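Local coordinates for putative metal binding protein (PDB 3CVG), which is a putative metal-binding protein of the periplasmic binding protein superfamily and probably captures a ligand between its two lobes, at residues A[125-133]-A[162-170]; A[141-149]-A[193-202]. All coordinates share one frame; numbering follows the deposited sequence.

Contact 1: A[125-133]-A[162-170]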
# COMPACT_ATOMS: atom_id res chain seq x y z
N ILE A 125 11.61 -9.29 -11.13
CA ILE A 125 10.15 -9.25 -11.18
C ILE A 125 9.62 -9.08 -12.61
O ILE A 125 8.62 -9.69 -12.98
CB ILE A 125 9.59 -8.12 -10.24
CG1 ILE A 125 8.06 -8.17 -10.22
CG2 ILE A 125 10.07 -6.76 -10.70
CD1 ILE A 125 7.49 -9.46 -9.68
N ALA A 126 10.30 -8.26 -13.41
CA ALA A 126 9.88 -8.03 -14.79
C ALA A 126 9.94 -9.33 -15.60
O ALA A 126 9.03 -9.62 -16.37
CB ALA A 126 10.74 -6.96 -15.44
N ASP A 127 10.99 -10.11 -15.40
CA ASP A 127 11.12 -11.37 -16.13
C ASP A 127 10.07 -12.37 -15.65
O ASP A 127 9.69 -13.27 -16.40
CB ASP A 127 12.53 -11.93 -15.97
CG ASP A 127 13.59 -10.99 -16.53
OD1 ASP A 127 13.38 -10.45 -17.64
OD2 ASP A 127 14.64 -10.77 -15.88
N MSE A 128 9.60 -12.23 -14.41
CA MSE A 128 8.57 -13.13 -13.90
C MSE A 128 7.28 -12.81 -14.63
O MSE A 128 6.55 -13.71 -15.04
CB MSE A 128 8.38 -12.95 -12.39
CG MSE A 128 9.42 -13.69 -11.56
SE MSE A 128 9.21 -13.45 -9.68
CE MSE A 128 10.53 -12.07 -9.43
N PHE A 129 7.00 -11.52 -14.81
CA PHE A 129 5.80 -11.10 -15.51
C PHE A 129 5.87 -11.55 -16.97
O PHE A 129 4.87 -12.00 -17.52
CB PHE A 129 5.63 -9.58 -15.41
CG PHE A 129 4.85 -9.15 -14.20
CD1 PHE A 129 5.37 -9.31 -12.92
CD2 PHE A 129 3.54 -8.68 -14.34
CE1 PHE A 129 4.61 -9.01 -11.79
CE2 PHE A 129 2.77 -8.38 -13.21
CZ PHE A 129 3.30 -8.55 -11.94
N SER A 130 7.04 -11.45 -17.58
CA SER A 130 7.21 -11.89 -18.97
C SER A 130 6.91 -13.39 -19.08
O SER A 130 6.25 -13.84 -20.02
CB SER A 130 8.64 -11.62 -19.44
OG SER A 130 8.89 -12.24 -20.69
N LYS A 131 7.40 -14.15 -18.10
CA LYS A 131 7.20 -15.59 -18.07
C LYS A 131 5.73 -15.97 -17.89
O LYS A 131 5.22 -16.86 -18.57
CB LYS A 131 8.04 -16.20 -16.94
CG LYS A 131 8.58 -17.59 -17.24
CD LYS A 131 9.67 -17.96 -16.24
CE LYS A 131 10.36 -19.26 -16.60
NZ LYS A 131 11.55 -19.51 -15.72
N MSE A 132 5.04 -15.29 -16.97
CA MSE A 132 3.63 -15.57 -16.75
C MSE A 132 2.84 -15.31 -18.03
O MSE A 132 2.01 -16.12 -18.44
CB MSE A 132 3.06 -14.71 -15.62
CG MSE A 132 3.37 -15.22 -14.20
SE MSE A 132 2.56 -14.16 -12.77
CE MSE A 132 0.73 -14.20 -13.38
N HIS A 133 3.10 -14.17 -18.67
CA HIS A 133 2.41 -13.81 -19.90
C HIS A 133 2.51 -14.89 -20.97
O HIS A 133 1.49 -15.35 -21.48
CB HIS A 133 2.96 -12.49 -20.46
CG HIS A 133 2.50 -12.19 -21.85
ND1 HIS A 133 3.12 -12.70 -22.98
CD2 HIS A 133 1.46 -11.45 -22.31
CE1 HIS A 133 2.48 -12.29 -24.06
NE2 HIS A 133 1.47 -11.53 -23.68
N GLU A 162 1.28 -1.33 -13.72
CA GLU A 162 2.60 -0.80 -14.01
C GLU A 162 3.55 -1.93 -14.44
O GLU A 162 4.31 -1.76 -15.40
CB GLU A 162 3.12 -0.17 -12.74
CG GLU A 162 4.02 1.02 -12.92
CD GLU A 162 4.15 1.79 -11.62
OE1 GLU A 162 4.80 1.28 -10.68
OE2 GLU A 162 3.57 2.90 -11.53
N LEU A 163 3.54 -3.05 -13.72
CA LEU A 163 4.44 -4.17 -14.03
C LEU A 163 4.15 -4.76 -15.41
O LEU A 163 5.06 -5.04 -16.18
CB LEU A 163 4.32 -5.24 -12.93
CG LEU A 163 4.89 -4.78 -11.59
CD1 LEU A 163 4.57 -5.78 -10.50
CD2 LEU A 163 6.39 -4.60 -11.73
N TRP A 164 2.87 -4.94 -15.75
CA TRP A 164 2.53 -5.46 -17.08
C TRP A 164 3.02 -4.53 -18.19
O TRP A 164 3.64 -4.97 -19.17
CB TRP A 164 1.01 -5.65 -17.20
CG TRP A 164 0.51 -6.83 -16.39
CD1 TRP A 164 -0.33 -6.80 -15.32
CD2 TRP A 164 0.88 -8.20 -16.58
NE1 TRP A 164 -0.51 -8.07 -14.82
CE2 TRP A 164 0.22 -8.95 -15.57
CE3 TRP A 164 1.70 -8.87 -17.49
CZ2 TRP A 164 0.37 -10.33 -15.45
CZ3 TRP A 164 1.85 -10.25 -17.37
CH2 TRP A 164 1.18 -10.96 -16.36
N LEU A 165 2.75 -3.24 -18.03
CA LEU A 165 3.19 -2.26 -19.02
C LEU A 165 4.71 -2.25 -19.15
O LEU A 165 5.23 -2.04 -20.24
CB LEU A 165 2.69 -0.86 -18.66
CG LEU A 165 1.17 -0.61 -18.74
CD1 LEU A 165 0.90 0.83 -18.40
CD2 LEU A 165 0.64 -0.90 -20.14
N SER A 166 5.42 -2.48 -18.04
CA SER A 166 6.89 -2.48 -18.06
C SER A 166 7.47 -3.52 -19.03
O SER A 166 8.59 -3.37 -19.50
CB SER A 166 7.47 -2.72 -16.65
OG SER A 166 7.31 -4.07 -16.24
N ILE A 167 6.71 -4.57 -19.31
CA ILE A 167 7.17 -5.58 -20.26
C ILE A 167 6.43 -5.49 -21.60
O ILE A 167 6.42 -6.44 -22.38
CB ILE A 167 7.04 -7.01 -19.70
CG1 ILE A 167 5.58 -7.34 -19.41
CG2 ILE A 167 7.92 -7.16 -18.45
CD1 ILE A 167 5.33 -8.81 -19.19
N GLY A 168 5.81 -4.33 -21.85
CA GLY A 168 5.10 -4.11 -23.10
C GLY A 168 3.76 -4.80 -23.30
O GLY A 168 3.35 -5.00 -24.45
N GLN A 169 3.09 -5.17 -22.22
CA GLN A 169 1.79 -5.84 -22.33
C GLN A 169 0.64 -5.01 -21.75
O GLN A 169 0.83 -4.26 -20.78
CB GLN A 169 1.82 -7.19 -21.60
CG GLN A 169 2.89 -8.17 -22.07
CD GLN A 169 2.78 -8.50 -23.54
OE1 GLN A 169 1.67 -8.61 -24.08
NE2 GLN A 169 3.92 -8.66 -24.20
N VAL A 170 -0.54 -5.14 -22.35
CA VAL A 170 -1.73 -4.44 -21.89
C VAL A 170 -2.84 -5.50 -21.86
O VAL A 170 -3.69 -5.54 -22.75
CB VAL A 170 -2.16 -3.30 -22.86
CG1 VAL A 170 -3.18 -2.40 -22.17
CG2 VAL A 170 -0.94 -2.48 -23.31
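Phe129 and Trp164 meet edge to face where helix 125-133 crosses helix 162-166 nearly at a right angle, the axes 9.2 Å apart. Followed outward, Phe129 starts with CB 3.9 Å from Ile167 CD1, the methyl that also lies over the backbone between Phe129 and Ser130. Beyond CG, the CD2 and CE2 edge points at the indole: CD2 stands over the centre of the ring system, 3.5 Å from Trp164 CD2, and the two planes are 68° apart. On the other edge CE1, and CZ at the tip, touch Leu163 CD1, with CZ at 3.4 Å, while Leu163 CB covers a ring face in a CH-pi contact. Trp164 CG lies anti to its own carbonyl carbon (chi1 -72°), and the indole runs along the side of helix 125-133 until its edge at CZ3 meets His133 CB.

Two polar side chains meet there without bonding. Gln169 CD sits over one face of the His133 imidazole, toward its rim, the amide tilted by 37°; OE1 is 3.0 Å from His133 NE2, but at a poor angle. Packing and aromatic contacts, rather than polar bonds, therefore join helix 125-133 to helix 162-166 and the turn that follows it.

Contact 2: A[141-149]-A[193-202]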
# COMPACT_ATOMS: atom_id res chain seq x y z
N THR A 141 -1.06 -25.45 -19.55
CA THR A 141 -0.39 -25.85 -18.32
C THR A 141 -1.45 -26.29 -17.33
O THR A 141 -2.63 -26.01 -17.52
CB THR A 141 0.40 -24.69 -17.69
OG1 THR A 141 -0.50 -23.64 -17.32
CG2 THR A 141 1.43 -24.16 -18.67
N LYS A 142 -1.02 -26.98 -16.28
CA LYS A 142 -1.95 -27.42 -15.27
C LYS A 142 -1.48 -26.99 -13.89
O LYS A 142 -0.46 -27.47 -13.39
CB LYS A 142 -2.13 -28.94 -15.31
CG LYS A 142 -3.36 -29.42 -14.54
CD LYS A 142 -4.60 -28.66 -15.01
CE LYS A 142 -5.49 -28.25 -13.85
NZ LYS A 142 -6.60 -27.38 -14.29
N PRO A 143 -2.20 -26.06 -13.26
CA PRO A 143 -3.40 -25.45 -13.83
C PRO A 143 -3.02 -24.36 -14.84
O PRO A 143 -1.84 -24.07 -15.04
CB PRO A 143 -4.11 -24.89 -12.61
CG PRO A 143 -2.95 -24.43 -11.76
CD PRO A 143 -1.98 -25.59 -11.88
N PRO A 144 -4.02 -23.75 -15.51
CA PRO A 144 -3.63 -22.70 -16.46
C PRO A 144 -3.08 -21.50 -15.69
O PRO A 144 -3.45 -21.27 -14.53
CB PRO A 144 -4.94 -22.39 -17.18
CG PRO A 144 -5.97 -22.63 -16.11
CD PRO A 144 -5.48 -23.91 -15.46
N VAL A 145 -2.19 -20.74 -16.32
CA VAL A 145 -1.62 -19.57 -15.68
C VAL A 145 -2.61 -18.41 -15.76
O VAL A 145 -2.98 -17.98 -16.85
CB VAL A 145 -0.31 -19.15 -16.37
CG1 VAL A 145 0.22 -17.85 -15.77
CG2 VAL A 145 0.72 -20.26 -16.22
N ARG A 146 -3.08 -17.94 -14.60
CA ARG A 146 -4.01 -16.82 -14.53
C ARG A 146 -3.48 -15.80 -13.51
O ARG A 146 -2.78 -16.17 -12.56
CB ARG A 146 -5.41 -17.31 -14.15
CG ARG A 146 -6.08 -18.17 -15.25
CD ARG A 146 -7.38 -18.80 -14.77
NE ARG A 146 -8.36 -17.80 -14.33
CZ ARG A 146 -9.06 -17.03 -15.16
NH1 ARG A 146 -8.89 -17.13 -16.48
NH2 ARG A 146 -9.93 -16.16 -14.67
N PHE A 147 -3.79 -14.53 -13.72
CA PHE A 147 -3.34 -13.46 -12.82
C PHE A 147 -4.54 -12.68 -12.31
O PHE A 147 -5.34 -12.17 -13.11
CB PHE A 147 -2.42 -12.50 -13.58
CG PHE A 147 -1.89 -11.38 -12.72
CD1 PHE A 147 -0.73 -11.55 -11.98
CD2 PHE A 147 -2.59 -10.18 -12.62
CE1 PHE A 147 -0.27 -10.54 -11.15
CE2 PHE A 147 -2.13 -9.17 -11.79
CZ PHE A 147 -0.97 -9.36 -11.06
N LEU A 148 -4.66 -12.56 -10.98
CA LEU A 148 -5.79 -11.85 -10.37
C LEU A 148 -5.52 -10.37 -10.13
O LEU A 148 -4.58 -9.99 -9.41
CB LEU A 148 -6.21 -12.51 -9.05
CG LEU A 148 -7.55 -12.10 -8.42
CD1 LEU A 148 -8.08 -13.24 -7.57
CD2 LEU A 148 -7.42 -10.82 -7.57
N SER A 149 -6.35 -9.53 -10.72
CA SER A 149 -6.25 -8.09 -10.58
C SER A 149 -7.47 -7.55 -9.84
O SER A 149 -8.61 -7.89 -10.17
CB SER A 149 -6.13 -7.42 -11.96
OG SER A 149 -6.35 -6.02 -11.89
N ALA A 193 -9.06 -15.27 -2.72
CA ALA A 193 -9.57 -15.76 -3.99
C ALA A 193 -8.44 -16.28 -4.89
O ALA A 193 -8.58 -17.33 -5.51
CB ALA A 193 -10.33 -14.65 -4.72
N ALA A 194 -7.33 -15.54 -4.96
CA ALA A 194 -6.20 -15.95 -5.79
C ALA A 194 -5.68 -17.31 -5.35
O ALA A 194 -5.32 -18.16 -6.18
CB ALA A 194 -5.08 -14.92 -5.70
N ILE A 195 -5.61 -17.51 -4.04
CA ILE A 195 -5.12 -18.75 -3.48
C ILE A 195 -6.07 -19.91 -3.77
O ILE A 195 -5.64 -20.96 -4.22
CB ILE A 195 -4.89 -18.60 -1.97
CG1 ILE A 195 -3.75 -17.62 -1.73
CG2 ILE A 195 -4.56 -19.95 -1.33
CD1 ILE A 195 -3.69 -17.09 -0.30
N LEU A 196 -7.36 -19.69 -3.53
CA LEU A 196 -8.38 -20.71 -3.76
C LEU A 196 -8.47 -21.09 -5.24
O LEU A 196 -8.72 -22.24 -5.58
CB LEU A 196 -9.75 -20.24 -3.29
CG LEU A 196 -10.00 -20.06 -1.79
CD1 LEU A 196 -11.42 -19.56 -1.54
CD2 LEU A 196 -9.79 -21.39 -1.09
N LEU A 197 -8.28 -20.10 -6.11
CA LEU A 197 -8.38 -20.33 -7.55
C LEU A 197 -7.07 -20.74 -8.19
O LEU A 197 -7.04 -21.01 -9.39
CB LEU A 197 -8.88 -19.05 -8.22
CG LEU A 197 -10.24 -18.53 -7.79
CD1 LEU A 197 -10.36 -17.07 -8.18
CD2 LEU A 197 -11.36 -19.37 -8.42
N ARG A 198 -6.00 -20.80 -7.40
CA ARG A 198 -4.68 -21.16 -7.91
C ARG A 198 -4.18 -20.16 -8.96
O ARG A 198 -3.76 -20.55 -10.05
CB ARG A 198 -4.68 -22.57 -8.49
CG ARG A 198 -4.96 -23.66 -7.46
CD ARG A 198 -4.89 -25.04 -8.09
NE ARG A 198 -6.02 -25.27 -8.98
CZ ARG A 198 -6.09 -26.26 -9.86
NH1 ARG A 198 -5.09 -27.13 -9.97
NH2 ARG A 198 -7.16 -26.38 -10.63
N GLU A 199 -4.24 -18.88 -8.63
CA GLU A 199 -3.78 -17.84 -9.55
C GLU A 199 -2.66 -17.03 -8.92
O GLU A 199 -2.52 -16.99 -7.69
CB GLU A 199 -4.94 -16.90 -9.91
CG GLU A 199 -6.18 -17.60 -10.43
CD GLU A 199 -7.31 -16.65 -10.79
OE1 GLU A 199 -7.36 -15.51 -10.28
OE2 GLU A 199 -8.18 -17.06 -11.59
N TYR A 200 -1.86 -16.40 -9.76
CA TYR A 200 -0.79 -15.54 -9.28
C TYR A 200 -1.45 -14.18 -9.05
O TYR A 200 -2.48 -13.87 -9.66
CB TYR A 200 0.30 -15.37 -10.33
CG TYR A 200 1.07 -16.63 -10.64
CD1 TYR A 200 2.35 -16.84 -10.11
CD2 TYR A 200 0.55 -17.60 -11.49
CE1 TYR A 200 3.09 -17.98 -10.43
CE2 TYR A 200 1.28 -18.75 -11.82
CZ TYR A 200 2.55 -18.93 -11.29
OH TYR A 200 3.28 -20.05 -11.63
N THR A 201 -0.87 -13.39 -8.16
CA THR A 201 -1.40 -12.06 -7.90
C THR A 201 -0.41 -11.22 -7.13
O THR A 201 0.46 -11.75 -6.43
CB THR A 201 -2.71 -12.12 -7.08
OG1 THR A 201 -3.34 -10.83 -7.11
CG2 THR A 201 -2.43 -12.49 -5.62
N ILE A 202 -0.52 -9.90 -7.28
CA ILE A 202 0.33 -8.99 -6.54
C ILE A 202 -0.55 -8.63 -5.35
O ILE A 202 -1.73 -8.32 -5.52
CB ILE A 202 0.66 -7.72 -7.35
CG1 ILE A 202 1.71 -8.05 -8.42
CG2 ILE A 202 1.16 -6.62 -6.42
CD1 ILE A 202 3.09 -8.42 -7.88
O HOH W 1 -2.12 -19.75 -12.48
O HOH W 2 -5.52 -21.19 -12.37
O HOH W 3 -2.89 -7.92 -8.17
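Arg146 and Glu199 both set CG anti to their carbonyl carbons (chi1 -68° and -53°), which sends both chains off on the same side, flank to flank, from the residues that lead into two neighbouring parallel strands of a periplasmic-binding-protein lobe. The arginine bends at chi3 and brings NE 2.8 Å from Glu199 OE2 in a salt bridge. NE comes from above the carboxylate plane, and the two flat groups are turned 53° apart, so this is a single-point grip rather than a paired one. His181 bonds the other carboxylate oxygen, OE1, and Thr178 O takes Arg146 NH1.

Backbone bonds fix the register of strands 147-149 and 200-202: Tyr200 N to Arg146 O at 3.0 Å, and Leu148 N to Tyr200 O at 2.9 Å. Phe147 and Tyr200 share one sheet face, where helix 125-138 packs on both. On the other face Leu148 reaches CD1 across to the CB atoms of Ala193 and Ala194, each 3.9 Å away, tying the strand to the end of helix 193-196. A Schellman motif closes that helix at Arg198, whose guanidinium lies flat over Pro143 CB, 3.6 Å from NH1. Nearby, water 1 links Pro144 O and Arg146 N to Arg198 O.

At the far end Thr201 OG1 donates to Leu148 O at 2.7 Å, and water 3 donates to the same oxygen and to Ile202 O.

Contacts 1 and 2 belong to the same lobe and meet directly. Met132 CE of contact 1 packs 3.3 Å from Tyr200 CB of contact 2, and the edge-to-face pair of Trp164 and Phe147 makes a second junction. Helix 125-138, strand 147-149 and helix 155-166 follow one another in the chain, and both helices pack against the Phe147 and Tyr200 side of the strand pair. Contact 2 is the more buried: backbone bonds pair its core strands, while a salt bridge and a water join the residues leading into them, and its Lys142–Arg198 end lies at the surface. Contact 1, partly buried, relies on aromatic and aliphatic packing. Ile202, touching Phe129 and Leu163, bridges both.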